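Local coordinates for protein Exo-alpha-sialidase (Clostridium perfringens, PDB 2VO8) that probably cleaves terminal sialic acids as a family 33 glycoside hydrolase and, through this cohesin module, probably binds partner modules tightly to assemble toxin complexes, at residues A52-F63 against D95-I105. Residues are numbered along the deposited sequence; the frame is centred on the assembly and turned at random.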
loop_
_atom_site.group_PDB
_atom_site.type_symbol
_atom_site.label_atom_id
_atom_site.label_comp_id
_atom_site.label_asym_id
_atom_site.label_seq_id
_atom_site.Cartn_x
_atom_site.Cartn_y
_atom_site.Cartn_z
ATOM N N ALA A 52 -7.876 -12.671 -3.471
ATOM C CA ALA A 52 -8.240 -12.538 -4.891
ATOM C C ALA A 52 -9.625 -13.163 -5.166
ATOM O O ALA A 52 -10.265 -12.855 -6.190
ATOM C CB ALA A 52 -7.163 -13.170 -5.783
ATOM N N GLU A 53 -10.124 -13.994 -4.255
ATOM C CA GLU A 53 -11.512 -14.523 -4.408
ATOM C C GLU A 53 -12.572 -13.479 -4.028
ATOM O O GLU A 53 -13.697 -13.468 -4.571
ATOM C CB GLU A 53 -11.734 -15.785 -3.556
ATOM C CG GLU A 53 -10.825 -16.929 -3.906
ATOM C CD GLU A 53 -11.191 -18.209 -3.170
ATOM O OE1 GLU A 53 -11.751 -18.130 -2.067
ATOM O OE2 GLU A 53 -10.906 -19.292 -3.726
ATOM N N ALA A 54 -12.217 -12.587 -3.112
ATOM C CA ALA A 54 -13.168 -11.649 -2.557
ATOM C C ALA A 54 -13.194 -10.267 -3.214
ATOM O O ALA A 54 -14.194 -9.571 -3.078
ATOM C CB ALA A 54 -12.969 -11.511 -1.084
ATOM N N PHE A 55 -12.094 -9.875 -3.855
ATOM C CA PHE A 55 -11.882 -8.569 -4.482
ATOM C C PHE A 55 -11.407 -8.662 -5.914
ATOM O O PHE A 55 -10.679 -9.529 -6.252
ATOM C CB PHE A 55 -10.871 -7.703 -3.730
ATOM C CG PHE A 55 -11.135 -7.568 -2.276
ATOM C CD1 PHE A 55 -11.904 -6.577 -1.812
ATOM C CD2 PHE A 55 -10.582 -8.449 -1.372
ATOM C CE1 PHE A 55 -12.128 -6.443 -0.513
ATOM C CE2 PHE A 55 -10.802 -8.319 -0.088
ATOM C CZ PHE A 55 -11.598 -7.329 0.352
ATOM N N ILE A 56 -11.826 -7.673 -6.687
ATOM C CA ILE A 56 -11.296 -7.336 -8.002
ATOM C C ILE A 56 -10.243 -6.162 -7.864
ATOM O O ILE A 56 -10.637 -5.159 -7.377
ATOM C CB ILE A 56 -12.502 -6.845 -8.901
ATOM C CG1 ILE A 56 -13.585 -7.919 -9.018
ATOM C CG2 ILE A 56 -12.077 -6.384 -10.200
ATOM C CD1 ILE A 56 -14.945 -7.413 -9.330
ATOM N N LEU A 57 -8.983 -6.351 -8.330
ATOM C CA LEU A 57 -8.040 -5.239 -8.365
ATOM C C LEU A 57 -8.298 -4.336 -9.567
ATOM O O LEU A 57 -8.160 -4.759 -10.714
ATOM C CB LEU A 57 -6.602 -5.758 -8.396
ATOM C CG LEU A 57 -5.499 -4.698 -8.443
ATOM C CD1 LEU A 57 -5.502 -3.863 -7.172
ATOM C CD2 LEU A 57 -4.141 -5.344 -8.663
ATOM N N ASN A 58 -8.672 -3.090 -9.294
ATOM C CA ASN A 58 -9.072 -2.154 -10.355
ATOM C C ASN A 58 -7.942 -1.347 -10.926
ATOM O O ASN A 58 -7.681 -1.421 -12.129
ATOM C CB ASN A 58 -10.155 -1.194 -9.889
ATOM C CG ASN A 58 -11.407 -1.902 -9.482
ATOM O OD1 ASN A 58 -12.037 -1.577 -8.452
ATOM N ND2 ASN A 58 -11.772 -2.902 -10.277
ATOM N N GLU A 59 -7.281 -0.557 -10.094
ATOM C CA GLU A 59 -6.106 0.248 -10.542
ATOM C C GLU A 59 -5.304 0.614 -9.305
ATOM O O GLU A 59 -5.871 0.719 -8.203
ATOM C CB GLU A 59 -6.480 1.529 -11.246
ATOM C CG GLU A 59 -7.459 2.401 -10.453
ATOM C CD GLU A 59 -7.572 3.864 -10.931
ATOM O OE1 GLU A 59 -7.151 4.168 -12.087
ATOM O OE2 GLU A 59 -8.123 4.699 -10.155
ATOM N N ILE A 60 -4.008 0.796 -9.511
ATOM C CA ILE A 60 -3.095 1.192 -8.435
ATOM C C ILE A 60 -2.424 2.459 -8.973
ATOM O O ILE A 60 -1.822 2.446 -10.045
ATOM C CB ILE A 60 -2.082 0.108 -8.143
ATOM C CG1 ILE A 60 -2.753 -1.125 -7.497
ATOM C CG2 ILE A 60 -0.982 0.590 -7.189
ATOM C CD1 ILE A 60 -1.833 -2.263 -7.432
ATOM N N THR A 61 -2.588 3.560 -8.255
ATOM C CA THR A 61 -2.031 4.831 -8.701
ATOM C C THR A 61 -1.289 5.588 -7.609
ATOM O O THR A 61 -1.394 5.316 -6.394
ATOM C CB THR A 61 -3.138 5.751 -9.229
ATOM O OG1 THR A 61 -4.078 5.983 -8.201
ATOM C CG2 THR A 61 -3.881 5.109 -10.459
ATOM N N SER A 62 -0.520 6.567 -8.041
ATOM C CA SER A 62 0.191 7.406 -7.069
ATOM C C SER A 62 -0.763 8.290 -6.288
ATOM O O SER A 62 -1.808 8.750 -6.779
ATOM C CB SER A 62 1.251 8.250 -7.804
ATOM O OG SER A 62 0.588 9.173 -8.617
ATOM N N PHE A 63 -0.406 8.548 -5.020
ATOM C CA PHE A 63 -1.253 9.351 -4.165
ATOM C C PHE A 63 -1.221 10.823 -4.592
ATOM O O PHE A 63 -2.176 11.562 -4.366
ATOM C CB PHE A 63 -0.899 9.146 -2.683
ATOM C CG PHE A 63 -1.884 9.761 -1.739
ATOM C CD1 PHE A 63 -3.046 9.088 -1.385
ATOM C CD2 PHE A 63 -1.637 11.021 -1.187
ATOM C CE1 PHE A 63 -3.962 9.681 -0.491
ATOM C CE2 PHE A 63 -2.529 11.594 -0.309
ATOM C CZ PHE A 63 -3.698 10.927 0.041
ATOM N N ASP A 95 1.326 9.787 2.438
ATOM C CA ASP A 95 0.593 8.768 1.730
ATOM C C ASP A 95 1.159 8.690 0.299
ATOM O O ASP A 95 1.480 9.735 -0.329
ATOM C CB ASP A 95 -0.905 9.082 1.777
ATOM C CG ASP A 95 -1.485 8.956 3.202
ATOM O OD1 ASP A 95 -0.782 8.448 4.076
ATOM O OD2 ASP A 95 -2.628 9.356 3.429
ATOM N N LEU A 96 1.344 7.459 -0.170
ATOM C CA LEU A 96 2.109 7.187 -1.383
ATOM C C LEU A 96 1.306 6.530 -2.533
ATOM O O LEU A 96 1.538 6.837 -3.700
ATOM C CB LEU A 96 3.312 6.318 -1.049
ATOM C CG LEU A 96 4.369 6.914 -0.118
ATOM C CD1 LEU A 96 5.500 5.954 0.088
ATOM C CD2 LEU A 96 4.919 8.234 -0.738
ATOM N N VAL A 97 0.371 5.645 -2.197
ATOM C CA VAL A 97 -0.281 4.809 -3.214
ATOM C C VAL A 97 -1.771 4.651 -2.893
ATOM O O VAL A 97 -2.139 4.539 -1.717
ATOM C CB VAL A 97 0.337 3.409 -3.283
ATOM C CG1 VAL A 97 -0.420 2.530 -4.422
ATOM C CG2 VAL A 97 1.838 3.460 -3.463
ATOM N N LYS A 98 -2.606 4.694 -3.939
ATOM C CA LYS A 98 -4.050 4.405 -3.846
ATOM C C LYS A 98 -4.261 3.059 -4.532
ATOM O O LYS A 98 -3.950 2.925 -5.715
ATOM C CB LYS A 98 -4.854 5.436 -4.633
ATOM C CG LYS A 98 -4.741 6.876 -4.171
ATOM C CD LYS A 98 -5.750 7.779 -4.902
ATOM C CE LYS A 98 -5.149 8.799 -5.876
ATOM N NZ LYS A 98 -6.117 9.967 -5.910
ATOM N N VAL A 99 -4.799 2.071 -3.812
ATOM C CA VAL A 99 -5.145 0.777 -4.413
ATOM C C VAL A 99 -6.674 0.681 -4.476
ATOM O O VAL A 99 -7.352 0.729 -3.464
ATOM C CB VAL A 99 -4.561 -0.443 -3.622
ATOM C CG1 VAL A 99 -4.907 -1.790 -4.310
ATOM C CG2 VAL A 99 -3.094 -0.334 -3.429
ATOM N N ASN A 100 -7.227 0.644 -5.689
ATOM C CA ASN A 100 -8.674 0.704 -5.878
ATOM C C ASN A 100 -9.158 -0.735 -6.131
ATOM O O ASN A 100 -8.620 -1.431 -6.990
ATOM C CB ASN A 100 -9.034 1.617 -7.050
ATOM C CG ASN A 100 -10.485 1.939 -7.078
ATOM O OD1 ASN A 100 -11.321 1.065 -7.453
ATOM N ND2 ASN A 100 -10.843 3.155 -6.642
ATOM N N LEU A 101 -10.100 -1.166 -5.301
ATOM C CA LEU A 101 -10.633 -2.543 -5.258
ATOM C C LEU A 101 -12.141 -2.517 -5.246
ATOM O O LEU A 101 -12.725 -1.617 -4.745
ATOM C CB LEU A 101 -10.151 -3.267 -3.989
ATOM C CG LEU A 101 -8.628 -3.458 -3.947
ATOM C CD1 LEU A 101 -8.053 -2.986 -2.585
ATOM C CD2 LEU A 101 -8.180 -4.833 -4.246
ATOM N N THR A 102 -12.783 -3.546 -5.804
ATOM C CA THR A 102 -14.238 -3.740 -5.682
ATOM C C THR A 102 -14.499 -5.142 -5.110
ATOM O O THR A 102 -14.022 -6.142 -5.679
ATOM C CB THR A 102 -14.962 -3.599 -7.018
ATOM O OG1 THR A 102 -14.674 -2.306 -7.603
ATOM C CG2 THR A 102 -16.499 -3.815 -6.862
ATOM N N PRO A 103 -15.202 -5.215 -3.980
ATOM C CA PRO A 103 -15.488 -6.581 -3.450
ATOM C C PRO A 103 -16.461 -7.313 -4.348
ATOM O O PRO A 103 -17.280 -6.680 -4.994
ATOM C CB PRO A 103 -16.104 -6.327 -2.066
ATOM C CG PRO A 103 -15.877 -4.793 -1.785
ATOM C CD PRO A 103 -15.761 -4.159 -3.123
ATOM N N LYS A 104 -16.330 -8.637 -4.439
ATOM C CA LYS A 104 -17.332 -9.391 -5.232
ATOM C C LYS A 104 -17.998 -10.517 -4.451
ATOM O O LYS A 104 -18.826 -11.250 -5.034
ATOM C CB LYS A 104 -16.699 -9.901 -6.512
ATOM C CG LYS A 104 -15.548 -10.883 -6.353
ATOM C CD LYS A 104 -15.065 -11.256 -7.710
ATOM C CE LYS A 104 -13.949 -12.271 -7.756
ATOM N NZ LYS A 104 -14.389 -13.714 -7.590
ATOM N N ILE A 105 -17.615 -10.692 -3.193
ATOM C CA ILE A 105 -18.276 -11.614 -2.257
ATOM C C ILE A 105 -18.351 -11.026 -0.872
ATOM O O ILE A 105 -17.375 -10.488 -0.375
ATOM C CB ILE A 105 -17.507 -12.942 -2.055
ATOM C CG1 ILE A 105 -17.408 -13.704 -3.359
ATOM C CG2 ILE A 105 -18.200 -13.804 -0.968
ATOM C CD1 ILE A 105 -16.405 -14.881 -3.285
HETATM O O HOH W 1 -6.126 4.075 -7.890
#
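Phe63 lays one ring face on Asp95, whose CB sits 3.5 Å from the ring centroid and 5° off its normal, a CH-pi contact at one end of the antiparallel pair 55-62 and 95-103. With CG anti to the backbone N (chi1 -170°), the ring swings across to the second strand, where CD1 also meets Lys98 CG; Asp95 also salt-bridges Lys15. On the inward face, Ile60 and Val99 lie side by side, pointing the same way, while Ile60 CG2 presses tightly on Val97 CG1 at 3.4 Å. Leu57 CD1 reaches obliquely to Val99 CG1 (3.6 Å), and Phe55 CB rests on Leu101 CD2. Strands 41-49, 78-85 and 126-139 cover this apolar layer. A classic beta bulge interrupts the register: Asn58 and Glu59 both face Asn100, whose O takes a 2.8 Å bond from Asn58 N and a weak one from Glu59 N. The opposite face is mostly polar (Glu59, Thr61, Lys98, Asn100, Thr102). There one water bonds Thr61 OG1 (2.8 Å), lies within bonding reach of Lys98 O and links weakly to Glu59 OE2. At the far end Lys104, crossing Ile56 at about a right angle and bent at chi4 (80°), brings NZ to Glu53 O (3.1 Å). Strand 55-62 pairs within this chain only with 95-103, itself bonded to 26-33; this edge strand is thus held mainly by backbone bonds and packed into the core through apolar side chains, Phe55 among them.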